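Local structure of monosaccharide ABC transporter substrate-binding protein, CUT2 family (Bradyrhizobium sp., 4YHS) at residues A127-N131 / G150-P154; I156-S160 / Q309-I313; V235-Q240 / L261-L267; V186-P192 / I245-T251; Y283-K287 / V330-I335. The protein probably captures a monosaccharide for a CUT2-family ABC importer, as solute-binding proteins of this class do by closing two lobes around their ligand. All coordinates share one frame; numbering follows the deposited sequence.

Interaction 1: residues A127-N131 / G150-P154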
# COMPACT_ATOMS: atom_id res chain seq x y z
N ALA A 127 -4.57 14.27 4.72
CA ALA A 127 -5.84 13.75 5.22
C ALA A 127 -6.97 14.78 5.27
O ALA A 127 -8.11 14.43 5.00
CB ALA A 127 -5.64 13.15 6.62
N ASP A 128 -6.64 16.03 5.63
CA ASP A 128 -7.61 17.11 5.83
C ASP A 128 -7.59 18.19 4.75
O ASP A 128 -8.50 19.00 4.68
CB ASP A 128 -7.35 17.83 7.16
CG ASP A 128 -7.26 16.88 8.33
OD1 ASP A 128 -7.78 15.74 8.25
OD2 ASP A 128 -6.67 17.30 9.36
N GLY A 129 -6.52 18.25 3.96
CA GLY A 129 -6.26 19.43 3.14
C GLY A 129 -7.22 19.62 1.98
O GLY A 129 -7.35 20.72 1.44
N LEU A 130 -7.86 18.53 1.57
CA LEU A 130 -8.82 18.55 0.46
C LEU A 130 -10.27 18.59 0.94
O LEU A 130 -11.20 18.57 0.13
CB LEU A 130 -8.64 17.32 -0.42
CG LEU A 130 -7.24 17.04 -0.94
CD1 LEU A 130 -7.29 15.76 -1.75
CD2 LEU A 130 -6.74 18.22 -1.77
N ASN A 131 -10.46 18.64 2.25
CA ASN A 131 -11.82 18.56 2.82
C ASN A 131 -12.74 19.69 2.33
O ASN A 131 -13.92 19.47 2.08
CB ASN A 131 -11.74 18.57 4.34
CG ASN A 131 -11.28 17.24 4.91
OD1 ASN A 131 -10.93 16.31 4.16
ND2 ASN A 131 -11.26 17.14 6.24
N GLY A 150 -6.17 7.97 2.49
CA GLY A 150 -7.08 8.23 3.60
C GLY A 150 -7.38 9.70 3.73
O GLY A 150 -6.49 10.53 3.87
N ILE A 151 -8.66 10.00 3.63
CA ILE A 151 -9.19 11.35 3.72
C ILE A 151 -10.18 11.43 4.87
O ILE A 151 -11.01 10.53 5.01
CB ILE A 151 -9.88 11.74 2.39
CG1 ILE A 151 -8.84 11.83 1.27
CG2 ILE A 151 -10.69 13.02 2.49
CD1 ILE A 151 -9.48 11.77 -0.11
N SER A 152 -10.11 12.50 5.66
CA SER A 152 -10.98 12.63 6.85
C SER A 152 -12.33 13.30 6.54
O SER A 152 -13.24 13.31 7.37
CB SER A 152 -10.24 13.39 7.96
OG SER A 152 -10.18 14.78 7.71
N SER A 153 -12.48 13.83 5.33
CA SER A 153 -13.76 14.42 4.94
C SER A 153 -14.94 13.47 5.12
O SER A 153 -14.87 12.32 4.68
CB SER A 153 -13.74 14.86 3.47
OG SER A 153 -15.05 15.28 3.10
N PRO A 154 -16.01 13.92 5.75
CA PRO A 154 -17.23 13.10 5.82
C PRO A 154 -17.98 12.94 4.51
O PRO A 154 -18.89 12.13 4.44
CB PRO A 154 -18.10 13.87 6.82
CG PRO A 154 -17.69 15.26 6.64
CD PRO A 154 -16.21 15.21 6.44
O HOH W 1 -15.41 17.71 3.61
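Ser152 meets Ala127, Asp128 and Asn131 in a polar loop-to-loop contact, formed where the segments after the parallel strands 119-122 and 144-147 run past each other. The backbone part is one nearly straight bond, from Ser152 N to Ala127 O at 2.9 Å (N-H...O 173°).

The hydroxyl of Ser152 carries the side-chain part. With chi1 at 76°, OG sits between its own backbone N and carbonyl carbon, the rotation that turns it to the facing turn. There it gives its hydrogen to Asp128 OD1, 2.6 Å away and reached from above the carboxylate plane, and it accepts from Asn131 ND2 at 3.0 Å, lying almost in the plane of that amide. A serine suits the place because one small hydroxyl can donate and accept at once, and the two bonds fix its rotation. Asp128 and Asn131 are themselves the first and last residues of a type I beta turn, closed by Asn131 N to Asp128 O at 3.1 Å, so both come to the same hydroxyl. Water 1 bridges Asn131 O and Ser153 OG, and the latter is also bonded to Asp155 N. Beside these polar groups, the CG2 methyl of Ile151 lies 3.7 Å from Asn131 OD1, while its side chain also packs on Ile122 and Ile134.

Loops following neighbouring parallel strands, one leading into helix 131-138, are what the alpha/beta lobes of periplasmic binding proteins present at the C-terminal ends of their sheets.

Interaction 2: residues I156-S160 / Q309-I313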
# COMPACT_ATOMS: atom_id res chain seq x y z
N ILE A 156 -16.89 11.73 1.68
CA ILE A 156 -16.33 10.66 0.88
C ILE A 156 -17.38 9.56 0.68
O ILE A 156 -18.04 9.16 1.65
CB ILE A 156 -15.07 10.12 1.56
CG1 ILE A 156 -13.93 11.13 1.44
CG2 ILE A 156 -14.68 8.76 1.02
CD1 ILE A 156 -13.47 11.38 0.04
N ALA A 157 -17.55 9.07 -0.54
CA ALA A 157 -18.55 8.02 -0.79
C ALA A 157 -18.03 6.62 -0.48
O ALA A 157 -18.81 5.73 -0.13
CB ALA A 157 -19.06 8.08 -2.26
N ALA A 158 -16.73 6.40 -0.66
CA ALA A 158 -16.14 5.06 -0.50
C ALA A 158 -14.64 5.19 -0.29
O ALA A 158 -14.05 6.14 -0.77
CB ALA A 158 -16.38 4.17 -1.70
N LYS A 159 -14.07 4.20 0.41
CA LYS A 159 -12.62 4.08 0.57
C LYS A 159 -12.11 2.79 -0.06
O LYS A 159 -12.73 1.73 0.05
CB LYS A 159 -12.24 4.12 2.05
CG LYS A 159 -12.60 5.42 2.77
CD LYS A 159 -12.31 5.36 4.26
CE LYS A 159 -12.67 6.68 4.92
NZ LYS A 159 -11.61 7.69 4.68
N SER A 160 -10.97 2.92 -0.73
CA SER A 160 -10.20 1.78 -1.25
C SER A 160 -8.78 1.95 -0.75
O SER A 160 -7.97 2.69 -1.34
CB SER A 160 -10.23 1.75 -2.76
OG SER A 160 -9.55 0.62 -3.25
N GLN A 309 -15.88 0.81 -7.57
CA GLN A 309 -16.72 1.52 -6.63
C GLN A 309 -17.41 2.75 -7.27
O GLN A 309 -18.62 2.97 -7.11
CB GLN A 309 -15.89 1.96 -5.42
CG GLN A 309 -15.62 0.89 -4.35
CD GLN A 309 -14.60 1.35 -3.36
OE1 GLN A 309 -13.72 2.14 -3.70
NE2 GLN A 309 -14.74 0.92 -2.11
N ALA A 310 -16.62 3.57 -7.97
CA ALA A 310 -17.16 4.78 -8.59
C ALA A 310 -18.29 4.42 -9.54
O ALA A 310 -19.35 5.04 -9.52
CB ALA A 310 -16.09 5.54 -9.33
N VAL A 311 -18.05 3.42 -10.38
CA VAL A 311 -19.04 3.02 -11.38
C VAL A 311 -20.31 2.52 -10.69
O VAL A 311 -21.42 2.91 -11.04
CB VAL A 311 -18.43 1.96 -12.34
CG1 VAL A 311 -19.50 1.38 -13.28
CG2 VAL A 311 -17.27 2.62 -13.16
N ARG A 312 -20.14 1.69 -9.67
CA ARG A 312 -21.31 1.13 -8.96
C ARG A 312 -22.17 2.26 -8.36
O ARG A 312 -23.41 2.23 -8.46
CB ARG A 312 -20.87 0.15 -7.86
CG ARG A 312 -20.37 -1.19 -8.37
CD ARG A 312 -19.71 -2.04 -7.25
NE ARG A 312 -19.44 -3.39 -7.72
CZ ARG A 312 -20.37 -4.34 -7.86
NH1 ARG A 312 -21.64 -4.08 -7.55
NH2 ARG A 312 -20.03 -5.55 -8.31
N ILE A 313 -21.51 3.24 -7.76
CA ILE A 313 -22.21 4.39 -7.17
C ILE A 313 -22.96 5.14 -8.27
O ILE A 313 -24.17 5.39 -8.16
CB ILE A 313 -21.20 5.31 -6.43
CG1 ILE A 313 -20.65 4.62 -5.18
CG2 ILE A 313 -21.80 6.65 -6.02
CD1 ILE A 313 -19.38 5.24 -4.68
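Ala157, Ala158 and Ser160 meet Gln309 and Ile313 where a helix lies on the sheet of an alpha/beta lobe. The axes of strand 158-160 and helix segment 309-313 pass 10.1 Å apart and run nearly antiparallel, at 160°. The small alanines let the helix side chains settle onto the strand: Ile313 CD1 touches Ala157 CB at 3.7 Å. Gln309 does the polar work. Its chain is extended beyond CG (chi2 170°), so the amide reaches the strand backbone and NE2 bonds Lys159 O at 3.1 Å in a nearly straight line. That oxygen lies in the amide plane, but NE2 stands above the carbonyl plane and so is not on a lone pair. Ala158 CB rests 3.7 Å from Gln309 CD, and Ser160 CB lies 3.6 Å from OE1. NE2 also donates to Val320 O, so this buried amide ties the helix to two carbonyls. A leucine here would probably leave Lys159 O and Val320 O without this shared donor. Strand 158-160 runs between its parallel neighbours 144-147 and 322-331, and the helix reaches over both, Gln309 touching Ile145 and Val323, Ile313 touching Ile145 and Pro143.

Interaction 3: residues V235-Q240 / L261-L267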
# COMPACT_ATOMS: atom_id res chain seq x y z
N VAL A 235 21.67 0.02 9.78
CA VAL A 235 21.84 -1.44 9.79
C VAL A 235 23.29 -1.78 10.12
O VAL A 235 23.55 -2.68 10.94
CB VAL A 235 21.42 -2.07 8.46
CG1 VAL A 235 21.77 -3.56 8.43
CG2 VAL A 235 19.94 -1.91 8.23
N GLU A 236 24.24 -1.06 9.53
CA GLU A 236 25.66 -1.27 9.84
C GLU A 236 25.91 -1.17 11.34
O GLU A 236 26.49 -2.06 11.97
CB GLU A 236 26.54 -0.25 9.11
CG GLU A 236 26.66 -0.47 7.62
CD GLU A 236 27.30 0.72 6.92
OE1 GLU A 236 28.33 1.21 7.43
OE2 GLU A 236 26.77 1.16 5.88
N ASP A 237 25.43 -0.07 11.93
CA ASP A 237 25.64 0.19 13.33
C ASP A 237 25.01 -0.89 14.19
O ASP A 237 25.60 -1.30 15.20
CB ASP A 237 25.07 1.56 13.71
CG ASP A 237 25.92 2.71 13.18
OD1 ASP A 237 27.08 2.49 12.76
OD2 ASP A 237 25.40 3.85 13.19
N ALA A 238 23.85 -1.40 13.77
CA ALA A 238 23.16 -2.45 14.51
C ALA A 238 23.96 -3.76 14.48
O ALA A 238 24.13 -4.41 15.52
CB ALA A 238 21.77 -2.66 13.96
N LEU A 239 24.46 -4.12 13.31
CA LEU A 239 25.25 -5.35 13.16
C LEU A 239 26.51 -5.27 14.00
O LEU A 239 26.96 -6.28 14.56
CB LEU A 239 25.58 -5.59 11.69
CG LEU A 239 24.36 -5.92 10.83
CD1 LEU A 239 24.69 -5.99 9.37
CD2 LEU A 239 23.71 -7.22 11.25
N GLN A 240 27.08 -4.08 14.11
CA GLN A 240 28.29 -3.91 14.90
C GLN A 240 27.97 -4.15 16.36
O GLN A 240 28.69 -4.83 17.06
CB GLN A 240 28.87 -2.51 14.73
CG GLN A 240 29.75 -2.33 13.52
CD GLN A 240 30.99 -3.21 13.56
OE1 GLN A 240 31.42 -3.75 12.54
NE2 GLN A 240 31.58 -3.37 14.75
N LEU A 261 25.18 -4.88 2.26
CA LEU A 261 25.86 -4.96 3.56
C LEU A 261 26.00 -6.40 4.03
O LEU A 261 27.05 -6.81 4.54
CB LEU A 261 25.08 -4.16 4.62
CG LEU A 261 24.67 -2.74 4.28
CD1 LEU A 261 23.99 -2.11 5.49
CD2 LEU A 261 25.86 -1.91 3.83
N ILE A 262 24.92 -7.16 3.90
CA ILE A 262 24.97 -8.58 4.26
C ILE A 262 26.01 -9.29 3.41
O ILE A 262 26.81 -10.08 3.90
CB ILE A 262 23.58 -9.26 4.08
CG1 ILE A 262 22.58 -8.74 5.11
CG2 ILE A 262 23.68 -10.79 4.20
CD1 ILE A 262 23.05 -8.65 6.52
N ARG A 263 25.97 -9.04 2.11
CA ARG A 263 26.94 -9.65 1.22
C ARG A 263 28.38 -9.32 1.65
O ARG A 263 29.22 -10.22 1.81
CB ARG A 263 26.68 -9.20 -0.22
CG ARG A 263 27.51 -9.97 -1.26
CD ARG A 263 27.30 -9.40 -2.65
NE ARG A 263 27.67 -7.99 -2.70
CZ ARG A 263 26.83 -6.97 -2.83
NH1 ARG A 263 27.33 -5.74 -2.85
NH2 ARG A 263 25.51 -7.16 -2.97
N GLU A 264 28.65 -8.03 1.86
CA GLU A 264 30.01 -7.58 2.14
C GLU A 264 30.54 -8.14 3.45
O GLU A 264 31.73 -8.47 3.57
CB GLU A 264 30.05 -6.04 2.15
CG GLU A 264 29.89 -5.39 0.76
CD GLU A 264 30.61 -6.15 -0.36
OE1 GLU A 264 31.84 -6.37 -0.24
OE2 GLU A 264 29.95 -6.53 -1.36
N ARG A 265 29.66 -8.25 4.43
CA ARG A 265 30.06 -8.75 5.76
C ARG A 265 30.10 -10.27 5.83
O ARG A 265 30.40 -10.83 6.87
CB ARG A 265 29.11 -8.24 6.83
CG ARG A 265 29.33 -6.78 7.18
CD ARG A 265 28.24 -6.31 8.13
NE ARG A 265 28.60 -5.10 8.87
CZ ARG A 265 29.12 -5.08 10.10
NH1 ARG A 265 29.38 -6.20 10.76
NH2 ARG A 265 29.38 -3.91 10.67
N GLY A 266 29.76 -10.94 4.73
CA GLY A 266 29.74 -12.39 4.70
C GLY A 266 28.67 -13.04 5.57
O GLY A 266 28.87 -14.14 6.11
N LEU A 267 27.53 -12.36 5.69
CA LEU A 267 26.42 -12.80 6.54
C LEU A 267 25.25 -13.43 5.77
O LEU A 267 24.20 -13.66 6.34
CB LEU A 267 25.88 -11.61 7.35
CG LEU A 267 26.87 -10.96 8.29
CD1 LEU A 267 26.27 -9.70 8.93
CD2 LEU A 267 27.32 -11.91 9.37
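Glu236 and Leu261 bring helices 228-241 and 252-264 together, their CA atoms 7.3 Å apart, and the backbones have opened to 9.5 Å between the CA atoms of Leu239 and Arg265. In the close part, the CD1 methyl of Leu261 touches both Val235 CB, at 3.9 Å, and the aliphatic CG of Glu236, at 3.8 Å. Further along, Leu239 pushes its CD1 among the partners' branches, 4.2 Å from Ile262 CD1 and 4.1 Å from Leu267 CD1. A branched leucine suits this spot because it fills the wider gap.

Arg265 spans the gap at the rim. Its chain, extended from CG to NE, crosses Leu239 at a slant, CD coming against Leu239 CD1, and Leu239 CB sits 3.9 Å above the centre of one guanidinium face. At the edge of that group NH2 donates to Gln240 OE1 at 2.8 Å, in a bond bent to 143°. Gln240 folds back at chi2 (-62°) to offer its oxygen.

Gly266, at positive phi, ends the second helix in a Schellman motif that swings Leu267 back to Leu239. Neighbouring helices, joined in the chain through strand 247-250 and packed side by side, are typical of a Rossmann-like alpha/beta lobe.

Interaction 4: residues V186-P192 / I245-T251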
# COMPACT_ATOMS: atom_id res chain seq x y z
N VAL A 186 15.47 -15.24 19.41
CA VAL A 186 16.13 -14.71 18.21
C VAL A 186 15.95 -13.22 18.19
O VAL A 186 14.90 -12.71 18.59
CB VAL A 186 15.57 -15.32 16.89
CG1 VAL A 186 15.87 -16.81 16.82
CG2 VAL A 186 14.06 -15.05 16.75
N VAL A 187 16.98 -12.51 17.73
CA VAL A 187 17.00 -11.05 17.83
C VAL A 187 16.65 -10.42 16.50
O VAL A 187 17.21 -10.79 15.47
CB VAL A 187 18.40 -10.57 18.30
CG1 VAL A 187 18.47 -9.05 18.33
CG2 VAL A 187 18.70 -11.16 19.67
N VAL A 188 15.70 -9.49 16.52
CA VAL A 188 15.34 -8.74 15.32
C VAL A 188 15.81 -7.30 15.43
O VAL A 188 15.48 -6.62 16.39
CB VAL A 188 13.82 -8.71 15.07
CG1 VAL A 188 13.50 -7.85 13.86
CG2 VAL A 188 13.25 -10.15 14.92
N GLY A 189 16.53 -6.83 14.42
CA GLY A 189 16.83 -5.42 14.28
C GLY A 189 15.68 -4.83 13.47
O GLY A 189 15.36 -5.35 12.43
N TRP A 190 15.06 -3.78 14.00
CA TRP A 190 13.82 -3.21 13.47
C TRP A 190 14.05 -1.74 13.11
O TRP A 190 14.51 -0.95 13.95
CB TRP A 190 12.71 -3.40 14.51
CG TRP A 190 11.35 -2.79 14.20
CD1 TRP A 190 10.68 -1.94 14.99
CD2 TRP A 190 10.51 -3.03 13.06
NE1 TRP A 190 9.48 -1.60 14.43
CE2 TRP A 190 9.34 -2.26 13.24
CE3 TRP A 190 10.63 -3.81 11.91
CZ2 TRP A 190 8.30 -2.25 12.32
CZ3 TRP A 190 9.59 -3.80 10.98
CH2 TRP A 190 8.45 -3.03 11.19
N PHE A 191 13.74 -1.40 11.86
CA PHE A 191 14.11 -0.13 11.24
C PHE A 191 12.89 0.44 10.56
O PHE A 191 12.72 0.27 9.36
CB PHE A 191 15.23 -0.34 10.24
CG PHE A 191 16.45 -0.98 10.85
CD1 PHE A 191 17.44 -0.20 11.46
CD2 PHE A 191 16.60 -2.35 10.86
CE1 PHE A 191 18.56 -0.80 12.03
CE2 PHE A 191 17.73 -2.94 11.45
CZ PHE A 191 18.69 -2.15 12.04
N PRO A 192 12.02 1.12 11.34
CA PRO A 192 10.66 1.37 10.86
C PRO A 192 10.48 2.57 9.92
O PRO A 192 9.42 2.68 9.30
CB PRO A 192 9.86 1.56 12.16
CG PRO A 192 10.88 1.94 13.17
CD PRO A 192 12.14 1.27 12.79
N ILE A 245 22.46 -10.72 15.63
CA ILE A 245 21.14 -10.40 15.08
C ILE A 245 20.78 -11.50 14.10
O ILE A 245 21.64 -11.93 13.33
CB ILE A 245 21.11 -9.04 14.35
CG1 ILE A 245 21.09 -7.89 15.34
CG2 ILE A 245 19.85 -8.89 13.51
CD1 ILE A 245 21.29 -6.53 14.68
N ARG A 246 19.53 -11.97 14.14
CA ARG A 246 19.08 -13.02 13.21
C ARG A 246 18.28 -12.43 12.03
O ARG A 246 18.34 -12.94 10.91
CB ARG A 246 18.23 -14.04 13.99
CG ARG A 246 17.69 -15.17 13.14
CD ARG A 246 18.81 -16.01 12.54
NE ARG A 246 18.24 -17.06 11.69
CZ ARG A 246 17.90 -16.88 10.42
NH1 ARG A 246 18.07 -15.70 9.82
NH2 ARG A 246 17.38 -17.90 9.74
N TYR A 247 17.52 -11.36 12.29
CA TYR A 247 16.74 -10.70 11.24
C TYR A 247 16.93 -9.20 11.26
O TYR A 247 17.03 -8.60 12.32
CB TYR A 247 15.24 -10.95 11.39
CG TYR A 247 14.85 -12.39 11.32
CD1 TYR A 247 14.76 -13.04 10.11
CD2 TYR A 247 14.59 -13.10 12.48
CE1 TYR A 247 14.40 -14.36 10.04
CE2 TYR A 247 14.24 -14.44 12.43
CZ TYR A 247 14.14 -15.06 11.19
OH TYR A 247 13.79 -16.38 11.08
N VAL A 248 16.96 -8.63 10.06
CA VAL A 248 16.92 -7.20 9.85
C VAL A 248 15.60 -6.91 9.15
O VAL A 248 15.37 -7.37 8.03
CB VAL A 248 18.11 -6.72 9.01
CG1 VAL A 248 17.90 -5.30 8.47
CG2 VAL A 248 19.38 -6.82 9.84
N ALA A 249 14.72 -6.21 9.84
CA ALA A 249 13.40 -5.91 9.29
C ALA A 249 13.14 -4.44 9.37
O ALA A 249 13.53 -3.78 10.34
CB ALA A 249 12.31 -6.66 10.01
N GLY A 250 12.43 -3.92 8.37
CA GLY A 250 12.08 -2.51 8.41
C GLY A 250 11.55 -2.03 7.08
O GLY A 250 10.88 -2.77 6.38
N THR A 251 11.83 -0.78 6.71
CA THR A 251 11.29 -0.28 5.46
C THR A 251 11.88 -1.05 4.28
O THR A 251 12.94 -1.70 4.37
CB THR A 251 11.57 1.21 5.23
OG1 THR A 251 12.94 1.40 4.90
CG2 THR A 251 11.21 2.06 6.48
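The indole of Trp190 swings away from its own amide nitrogen (chi1 176°), which sends it to one face of the sheet and sets Ala249 CB in the plane of the ring at its edge, 3.8 Å from CE3. Phe191, next in the strand, instead places CG opposite its carbonyl carbon (chi1 -57°), and its ring lies on the other face, where CE2 meets Val248 CG1 at 3.8 Å.

These side chains dress a parallel pairing of strands 186-191 and 247-250, with Val188 beside Tyr247 and Phe191 beside Gly250. The hydrogen bonds alternate in the usual way: Gly189 N to Tyr247 O at 2.8 Å, Ala249 N to Gly189 O at 2.8 Å and almost straight (178°), Phe191 N to Ala249 O, and Thr251 N to Phe191 O at 3.0 Å. At the start of the ladder Val187 O takes two donors, Arg246 N at 2.9 Å and Tyr247 N at 3.2 Å.

Both glycines suit their places. A side chain on Gly189 would run into the Phe191 ring, and one on Gly250 would collide with Phe191 O. Small Ala249 leaves width for the indole, which also stacks on Phe207. Beta-branched Val188 fits an extended strand, and its CG2 rests 4.1 Å from Tyr247 CD2.

The polar ends find partners outside the pair: Trp190 NE1 with Asn204, Tyr247 OH with His179, and Arg246 with Asp272. Alternate amides and carbonyls bond across the pair, while those of Val186 and Val188 turn to strand 216-218 and loop residues beside it, so the faces can be lined mainly by apolar groups.

Interaction 5: residues Y283-K287 / V330-I335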
# COMPACT_ATOMS: atom_id res chain seq x y z
N TYR A 283 10.84 -7.03 -4.26
CA TYR A 283 10.33 -8.14 -5.07
C TYR A 283 11.50 -8.90 -5.71
O TYR A 283 11.58 -10.13 -5.63
CB TYR A 283 9.35 -7.59 -6.11
CG TYR A 283 8.57 -8.60 -6.92
CD1 TYR A 283 7.37 -9.12 -6.47
CD2 TYR A 283 9.03 -9.03 -8.15
CE1 TYR A 283 6.65 -10.05 -7.24
CE2 TYR A 283 8.33 -9.93 -8.90
CZ TYR A 283 7.13 -10.42 -8.46
OH TYR A 283 6.47 -11.35 -9.23
N GLU A 284 12.42 -8.18 -6.34
CA GLU A 284 13.51 -8.83 -7.03
C GLU A 284 14.39 -9.56 -6.00
O GLU A 284 14.86 -10.67 -6.24
CB GLU A 284 14.33 -7.82 -7.83
CG GLU A 284 15.57 -8.38 -8.46
CD GLU A 284 15.30 -9.43 -9.56
OE1 GLU A 284 14.15 -9.58 -10.02
OE2 GLU A 284 16.26 -10.12 -9.97
N GLY A 285 14.56 -8.93 -4.85
CA GLY A 285 15.31 -9.51 -3.76
C GLY A 285 14.75 -10.85 -3.30
O GLY A 285 15.50 -11.77 -3.05
N ILE A 286 13.43 -10.96 -3.19
CA ILE A 286 12.76 -12.20 -2.79
C ILE A 286 12.98 -13.24 -3.86
O ILE A 286 13.38 -14.36 -3.56
CB ILE A 286 11.22 -11.98 -2.52
CG1 ILE A 286 11.05 -11.05 -1.31
CG2 ILE A 286 10.49 -13.32 -2.27
CD1 ILE A 286 9.65 -10.53 -1.04
N LYS A 287 12.78 -12.85 -5.11
CA LYS A 287 13.02 -13.73 -6.23
C LYS A 287 14.44 -14.31 -6.22
O LYS A 287 14.63 -15.50 -6.42
CB LYS A 287 12.77 -12.99 -7.55
CG LYS A 287 11.36 -13.08 -8.05
CD LYS A 287 11.22 -12.36 -9.39
CE LYS A 287 10.69 -13.25 -10.51
NZ LYS A 287 11.57 -14.32 -11.02
N VAL A 330 4.49 -12.09 1.06
CA VAL A 330 5.14 -12.72 -0.06
C VAL A 330 6.56 -13.21 0.30
O VAL A 330 7.37 -12.44 0.85
CB VAL A 330 5.23 -11.72 -1.22
CG1 VAL A 330 5.98 -12.31 -2.39
CG2 VAL A 330 3.81 -11.31 -1.63
N ASP A 331 6.85 -14.46 -0.08
CA ASP A 331 8.17 -15.05 0.15
C ASP A 331 8.49 -16.02 -0.97
O ASP A 331 7.76 -16.08 -1.95
CB ASP A 331 8.25 -15.76 1.51
CG ASP A 331 7.31 -16.93 1.66
OD1 ASP A 331 6.73 -17.44 0.66
OD2 ASP A 331 7.18 -17.38 2.82
N SER A 332 9.58 -16.78 -0.84
CA SER A 332 9.97 -17.65 -1.96
C SER A 332 8.89 -18.66 -2.29
O SER A 332 8.76 -19.06 -3.46
CB SER A 332 11.26 -18.40 -1.64
OG SER A 332 12.33 -17.50 -1.53
N ALA A 333 8.15 -19.12 -1.28
CA ALA A 333 7.18 -20.20 -1.49
C ALA A 333 5.90 -19.77 -2.21
O ALA A 333 5.20 -20.63 -2.74
CB ALA A 333 6.83 -20.86 -0.15
N ASN A 334 5.58 -18.47 -2.26
CA ASN A 334 4.37 -18.07 -2.97
C ASN A 334 4.57 -16.97 -4.01
O ASN A 334 3.64 -16.62 -4.72
CB ASN A 334 3.25 -17.64 -1.98
CG ASN A 334 3.57 -16.37 -1.22
OD1 ASN A 334 4.64 -15.81 -1.37
ND2 ASN A 334 2.59 -15.87 -0.44
N ILE A 335 5.78 -16.43 -4.15
CA ILE A 335 5.92 -15.30 -5.03
C ILE A 335 5.59 -15.66 -6.49
O ILE A 335 4.99 -14.86 -7.21
CB ILE A 335 7.36 -14.66 -4.92
CG1 ILE A 335 7.41 -13.36 -5.73
CG2 ILE A 335 8.46 -15.65 -5.31
CD1 ILE A 335 8.61 -12.49 -5.36
O HOH W 2 4.47 -12.34 -7.82
O HOH W 3 6.96 -14.13 -9.97
O HOH W 4 13.02 -17.10 -4.25
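Ile286 and Tyr283 of helix 280-287 pack against Ile335 and the backbone just beyond strand 322-331, a contact between a helix and the end of a sheet strand with the turn that follows it, in a lobe of the periplasmic-binding-protein fold. Ile286 can be followed outward. Its CB lies 3.9 Å from Ile335 CD1. From there CG2 branches towards the turn after the strand, meeting Asp331 C at 3.6 Å as well as Ile335 CD1. The other branch runs through CG1 to CD1, which ends 3.5 Å from Val330 O, near the valine's CG1 methyl. A beta-branched isoleucine thus reaches two neighbours at once, the strand with one branch and the turn with the other.

Ile335 answers with its CG1 anti to the backbone N (chi1 -172°), which carries CD1 over the Tyr283 ring. This is a CH-pi contact, with CD1 3.9 Å from the ring centroid and 19° off its normal; the stem of Lys287 lies close to the same methyl. At the rim, Tyr283 OH donates to water 2 at 2.6 Å, and that water donates in turn to Ile335 O. A leucine in place of the tyrosine would probably lose this water-borne link and leave Ile335 CD1 without a flat face to rest on.

The turn itself is braced by Asp331 N to Asn334 OD1 at 2.9 Å. Water 4 joins the parts again, donating to Ile286 O at 2.8 Å and bonding Ser332 OG.

Four of the five contacts fall into two pairs, consistent with the two lobes of the fold. Interactions 1 and 2 share the first: Lys159 NZ reaches Ile151 O at 2.9 Å. Interactions 3 and 4 adjoin in the other, their centres 12 Å apart, where Ala238 CB touches Phe191 CZ at 3.7 Å and the helix of 235-240 covers the strands. Interaction 5 lies about 18 Å from interaction 4, centre to centre, without touching it. Its centre is about 32 Å from that of interaction 2, yet its strand 322-331 is a sheet neighbour of strand 158-160 and follows helix 299-314 in the chain. The sugar cleft of this family lies between the lobes; the contacts join parts within them.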